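WbbM protein (Klebsiella pneumoniae, PDB 6U4B) probably acts as a bifunctional glycosyltransferase that polymerises the O-antigen of the bacterial cell surface. Local coordinates at residues A[185-197]-A[228-241]. Numbering follows the deposited sequence.
Sequences AAIAIVEKLYPEY and EWLFSILDNLEDAI
Ala185, Ala186 and Ile189 bring helix 185-193 against helix 228-240, the axes approaching to 9.5 Å with their N-to-C directions at 125°, so the helices cross steeply. Alanine suits this end because the backbones come close, Ala186 CA lying 5.9 Å from Leu237 CA: Ala185 CB reaches Ile241 CG2 at 3.6 Å, and Ala186 CB meets Leu237 CD1. Next along, Ile189 is a knob in the hole formed by Ile233, Asn236, Leu237 and Ala240. With CG1 anti to the carbonyl carbon (chi1 -66°), its CD1 arm extends over the Leu237 backbone, 3.5 Å from Leu237 N, while CG2 packs on Asn236 CB. The branched Val190 presents two methyls to two partners, CG2 to Ile233 CD1 at 3.6 Å and CG1 to the Trp229 ring.

Beyond the C-terminal end of helix 185-193, where Tyr194 leaves helical geometry, the contact turns aromatic. The flat indole of Trp229 can serve two faces: its five-membered ring makes an offset stack with Tyr197, planes at 23°, and Ile233 CD1 covers the opposite face. Trp229 CD1 also lies over the centre of the Tyr194 ring, the planes oblique. Serine suits its site by both accepting and donating: Tyr194 OH donates to Ser232 OG at 2.6 Å, and that OG donates to Trp229 O at 2.8 Å. The relay fixes the Tyr194 hydroxyl's direction, while Trp229 holds the ring's face.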
# COMPACT_ATOMS: atom_id res chain seq x y z
N ALA A 185 -54.30 10.28 3.77
CA ALA A 185 -53.73 9.96 2.46
C ALA A 185 -53.91 8.48 2.13
O ALA A 185 -54.18 8.13 0.98
CB ALA A 185 -52.25 10.34 2.43
N ALA A 186 -53.76 7.61 3.13
CA ALA A 186 -53.95 6.18 2.90
C ALA A 186 -55.42 5.86 2.62
O ALA A 186 -55.71 4.99 1.79
CB ALA A 186 -53.44 5.38 4.09
N ILE A 187 -56.34 6.55 3.29
CA ILE A 187 -57.76 6.32 3.06
C ILE A 187 -58.14 6.67 1.63
O ILE A 187 -58.87 5.93 0.97
CB ILE A 187 -58.60 7.11 4.08
CG1 ILE A 187 -58.43 6.52 5.48
CG2 ILE A 187 -60.08 7.12 3.69
CD1 ILE A 187 -58.76 5.04 5.56
N ALA A 188 -57.64 7.81 1.13
CA ALA A 188 -57.96 8.21 -0.24
C ALA A 188 -57.46 7.19 -1.25
O ALA A 188 -58.10 6.98 -2.29
CB ALA A 188 -57.36 9.59 -0.53
N ILE A 189 -56.33 6.54 -0.96
CA ILE A 189 -55.78 5.56 -1.89
C ILE A 189 -56.65 4.31 -1.94
O ILE A 189 -56.92 3.77 -3.02
CB ILE A 189 -54.33 5.23 -1.51
CG1 ILE A 189 -53.44 6.46 -1.70
CG2 ILE A 189 -53.80 4.06 -2.33
CD1 ILE A 189 -52.06 6.30 -1.14
N VAL A 190 -57.11 3.84 -0.78
CA VAL A 190 -58.03 2.70 -0.75
C VAL A 190 -59.30 3.03 -1.52
O VAL A 190 -59.83 2.20 -2.26
CB VAL A 190 -58.33 2.29 0.70
CG1 VAL A 190 -59.20 1.04 0.72
CG2 VAL A 190 -57.05 2.08 1.47
N GLU A 191 -59.81 4.26 -1.35
CA GLU A 191 -61.02 4.67 -2.05
C GLU A 191 -60.82 4.66 -3.56
O GLU A 191 -61.67 4.16 -4.31
CB GLU A 191 -61.45 6.06 -1.58
CG GLU A 191 -61.92 6.12 -0.14
CD GLU A 191 -63.37 5.73 0.01
OE1 GLU A 191 -63.98 5.31 -1.00
OE2 GLU A 191 -63.91 5.85 1.13
N LYS A 192 -59.70 5.21 -4.03
CA LYS A 192 -59.45 5.27 -5.47
C LYS A 192 -59.16 3.89 -6.04
O LYS A 192 -59.77 3.48 -7.04
CB LYS A 192 -58.29 6.22 -5.77
CG LYS A 192 -57.83 6.17 -7.22
CD LYS A 192 -56.47 6.82 -7.42
CE LYS A 192 -56.55 8.33 -7.24
NZ LYS A 192 -55.23 8.97 -7.52
N LEU A 193 -58.23 3.15 -5.43
CA LEU A 193 -57.83 1.86 -5.97
C LEU A 193 -58.88 0.78 -5.76
O LEU A 193 -59.04 -0.09 -6.63
CB LEU A 193 -56.50 1.42 -5.34
CG LEU A 193 -55.29 2.31 -5.67
CD1 LEU A 193 -54.01 1.71 -5.12
CD2 LEU A 193 -55.19 2.53 -7.17
N TYR A 194 -59.61 0.83 -4.65
CA TYR A 194 -60.60 -0.19 -4.30
C TYR A 194 -61.89 0.49 -3.88
O TYR A 194 -62.18 0.61 -2.68
CB TYR A 194 -60.06 -1.11 -3.21
CG TYR A 194 -58.73 -1.74 -3.54
CD1 TYR A 194 -58.66 -2.86 -4.36
CD2 TYR A 194 -57.55 -1.22 -3.03
CE1 TYR A 194 -57.45 -3.44 -4.67
CE2 TYR A 194 -56.32 -1.80 -3.34
CZ TYR A 194 -56.28 -2.91 -4.15
OH TYR A 194 -55.07 -3.49 -4.46
N PRO A 195 -62.70 0.95 -4.84
CA PRO A 195 -63.95 1.63 -4.48
C PRO A 195 -64.90 0.77 -3.65
O PRO A 195 -65.70 1.32 -2.88
CB PRO A 195 -64.57 1.97 -5.85
CG PRO A 195 -63.40 2.02 -6.78
CD PRO A 195 -62.45 0.97 -6.29
N GLU A 196 -64.82 -0.55 -3.77
CA GLU A 196 -65.72 -1.44 -3.04
C GLU A 196 -65.45 -1.45 -1.53
O GLU A 196 -66.17 -2.14 -0.81
CB GLU A 196 -65.63 -2.86 -3.59
CG GLU A 196 -64.28 -3.55 -3.38
CD GLU A 196 -63.27 -3.25 -4.46
OE1 GLU A 196 -63.29 -2.13 -5.01
OE2 GLU A 196 -62.45 -4.14 -4.78
N TYR A 197 -64.45 -0.72 -1.05
CA TYR A 197 -64.09 -0.70 0.36
C TYR A 197 -64.63 0.51 1.10
O TYR A 197 -64.39 0.63 2.31
CB TYR A 197 -62.57 -0.75 0.52
CG TYR A 197 -61.97 -2.14 0.41
CD1 TYR A 197 -61.87 -2.77 -0.82
CD2 TYR A 197 -61.51 -2.80 1.54
CE1 TYR A 197 -61.32 -4.04 -0.92
CE2 TYR A 197 -60.95 -4.06 1.44
CZ TYR A 197 -60.86 -4.68 0.21
OH TYR A 197 -60.32 -5.93 0.11
N GLU A 228 -51.28 -8.73 -1.39
CA GLU A 228 -51.38 -7.96 -2.62
C GLU A 228 -52.16 -6.68 -2.41
O GLU A 228 -51.81 -5.63 -2.95
CB GLU A 228 -52.03 -8.81 -3.72
CG GLU A 228 -51.18 -9.98 -4.20
CD GLU A 228 -51.96 -10.93 -5.10
OE1 GLU A 228 -53.21 -10.82 -5.14
OE2 GLU A 228 -51.33 -11.77 -5.76
N TRP A 229 -53.21 -6.75 -1.59
CA TRP A 229 -54.04 -5.57 -1.32
C TRP A 229 -53.29 -4.56 -0.47
O TRP A 229 -53.24 -3.37 -0.80
CB TRP A 229 -55.34 -6.01 -0.65
CG TRP A 229 -56.26 -4.90 -0.25
CD1 TRP A 229 -57.23 -4.31 -1.02
CD2 TRP A 229 -56.33 -4.26 1.03
NE1 TRP A 229 -57.88 -3.34 -0.30
CE2 TRP A 229 -57.35 -3.29 0.96
CE3 TRP A 229 -55.62 -4.41 2.23
CZ2 TRP A 229 -57.68 -2.47 2.05
CZ3 TRP A 229 -55.94 -3.59 3.30
CH2 TRP A 229 -56.96 -2.64 3.20
N LEU A 230 -52.69 -5.01 0.64
CA LEU A 230 -52.04 -4.09 1.57
C LEU A 230 -50.87 -3.37 0.92
O LEU A 230 -50.76 -2.14 1.02
CB LEU A 230 -51.57 -4.85 2.81
CG LEU A 230 -50.74 -4.03 3.81
CD1 LEU A 230 -51.60 -2.97 4.49
CD2 LEU A 230 -50.07 -4.93 4.84
N PHE A 231 -49.99 -4.10 0.24
CA PHE A 231 -48.78 -3.49 -0.27
C PHE A 231 -49.01 -2.70 -1.55
O PHE A 231 -48.20 -1.82 -1.86
CB PHE A 231 -47.69 -4.55 -0.47
CG PHE A 231 -47.07 -5.01 0.81
CD1 PHE A 231 -46.12 -4.22 1.45
CD2 PHE A 231 -47.45 -6.20 1.40
CE1 PHE A 231 -45.55 -4.63 2.64
CE2 PHE A 231 -46.88 -6.61 2.60
CZ PHE A 231 -45.93 -5.82 3.21
N SER A 232 -50.09 -2.97 -2.29
CA SER A 232 -50.46 -2.08 -3.38
C SER A 232 -50.83 -0.70 -2.85
O SER A 232 -50.51 0.32 -3.46
CB SER A 232 -51.62 -2.67 -4.18
OG SER A 232 -52.83 -2.62 -3.45
N ILE A 233 -51.50 -0.66 -1.70
CA ILE A 233 -51.84 0.62 -1.07
C ILE A 233 -50.58 1.28 -0.51
O ILE A 233 -50.39 2.49 -0.67
CB ILE A 233 -52.89 0.40 0.03
CG1 ILE A 233 -54.22 -0.04 -0.60
CG2 ILE A 233 -53.07 1.66 0.87
CD1 ILE A 233 -55.14 -0.75 0.36
N LEU A 234 -49.72 0.51 0.14
CA LEU A 234 -48.52 1.08 0.74
C LEU A 234 -47.56 1.61 -0.32
O LEU A 234 -46.90 2.63 -0.11
CB LEU A 234 -47.84 0.06 1.65
CG LEU A 234 -48.67 -0.45 2.83
CD1 LEU A 234 -47.86 -1.38 3.72
CD2 LEU A 234 -49.26 0.71 3.63
N ASP A 235 -47.48 0.94 -1.48
CA ASP A 235 -46.68 1.46 -2.58
C ASP A 235 -47.14 2.85 -2.98
O ASP A 235 -46.33 3.77 -3.12
CB ASP A 235 -46.74 0.52 -3.79
CG ASP A 235 -45.99 -0.78 -3.56
OD1 ASP A 235 -46.39 -1.80 -4.16
OD2 ASP A 235 -45.02 -0.78 -2.78
N ASN A 236 -48.45 3.02 -3.18
CA ASN A 236 -48.97 4.34 -3.52
C ASN A 236 -48.84 5.31 -2.35
O ASN A 236 -48.66 6.51 -2.57
CB ASN A 236 -50.43 4.24 -3.96
CG ASN A 236 -50.58 3.62 -5.34
OD1 ASN A 236 -49.86 2.70 -5.70
ND2 ASN A 236 -51.53 4.13 -6.11
N LEU A 237 -48.92 4.81 -1.12
CA LEU A 237 -48.79 5.68 0.04
C LEU A 237 -47.43 6.36 0.09
O LEU A 237 -47.31 7.51 0.51
CB LEU A 237 -49.03 4.88 1.33
CG LEU A 237 -49.06 5.72 2.61
CD1 LEU A 237 -50.19 6.73 2.56
CD2 LEU A 237 -49.19 4.82 3.83
N GLU A 238 -46.38 5.65 -0.35
CA GLU A 238 -45.05 6.24 -0.37
C GLU A 238 -44.99 7.47 -1.26
O GLU A 238 -44.23 8.40 -0.98
CB GLU A 238 -44.02 5.21 -0.83
CG GLU A 238 -43.86 4.00 0.08
CD GLU A 238 -42.55 3.27 -0.14
OE1 GLU A 238 -42.25 2.33 0.62
OE2 GLU A 238 -41.81 3.66 -1.07
N ASP A 239 -45.77 7.49 -2.34
CA ASP A 239 -45.79 8.64 -3.24
C ASP A 239 -46.66 9.78 -2.72
O ASP A 239 -46.50 10.92 -3.17
CB ASP A 239 -46.27 8.23 -4.63
CG ASP A 239 -45.29 7.32 -5.35
OD1 ASP A 239 -44.08 7.58 -5.28
OD2 ASP A 239 -45.74 6.34 -5.98
N ALA A 240 -47.57 9.50 -1.79
CA ALA A 240 -48.59 10.45 -1.39
C ALA A 240 -48.27 11.20 -0.10
O ALA A 240 -48.93 12.21 0.19
CB ALA A 240 -49.94 9.75 -1.23
N ILE A 241 -47.29 10.75 0.68
CA ILE A 241 -46.95 11.40 1.94
C ILE A 241 -45.47 11.77 1.94
O ILE A 241 -44.67 11.24 1.18
CB ILE A 241 -47.27 10.53 3.17
CG1 ILE A 241 -46.42 9.26 3.18
CG2 ILE A 241 -48.75 10.19 3.22
CD1 ILE A 241 -46.64 8.40 4.41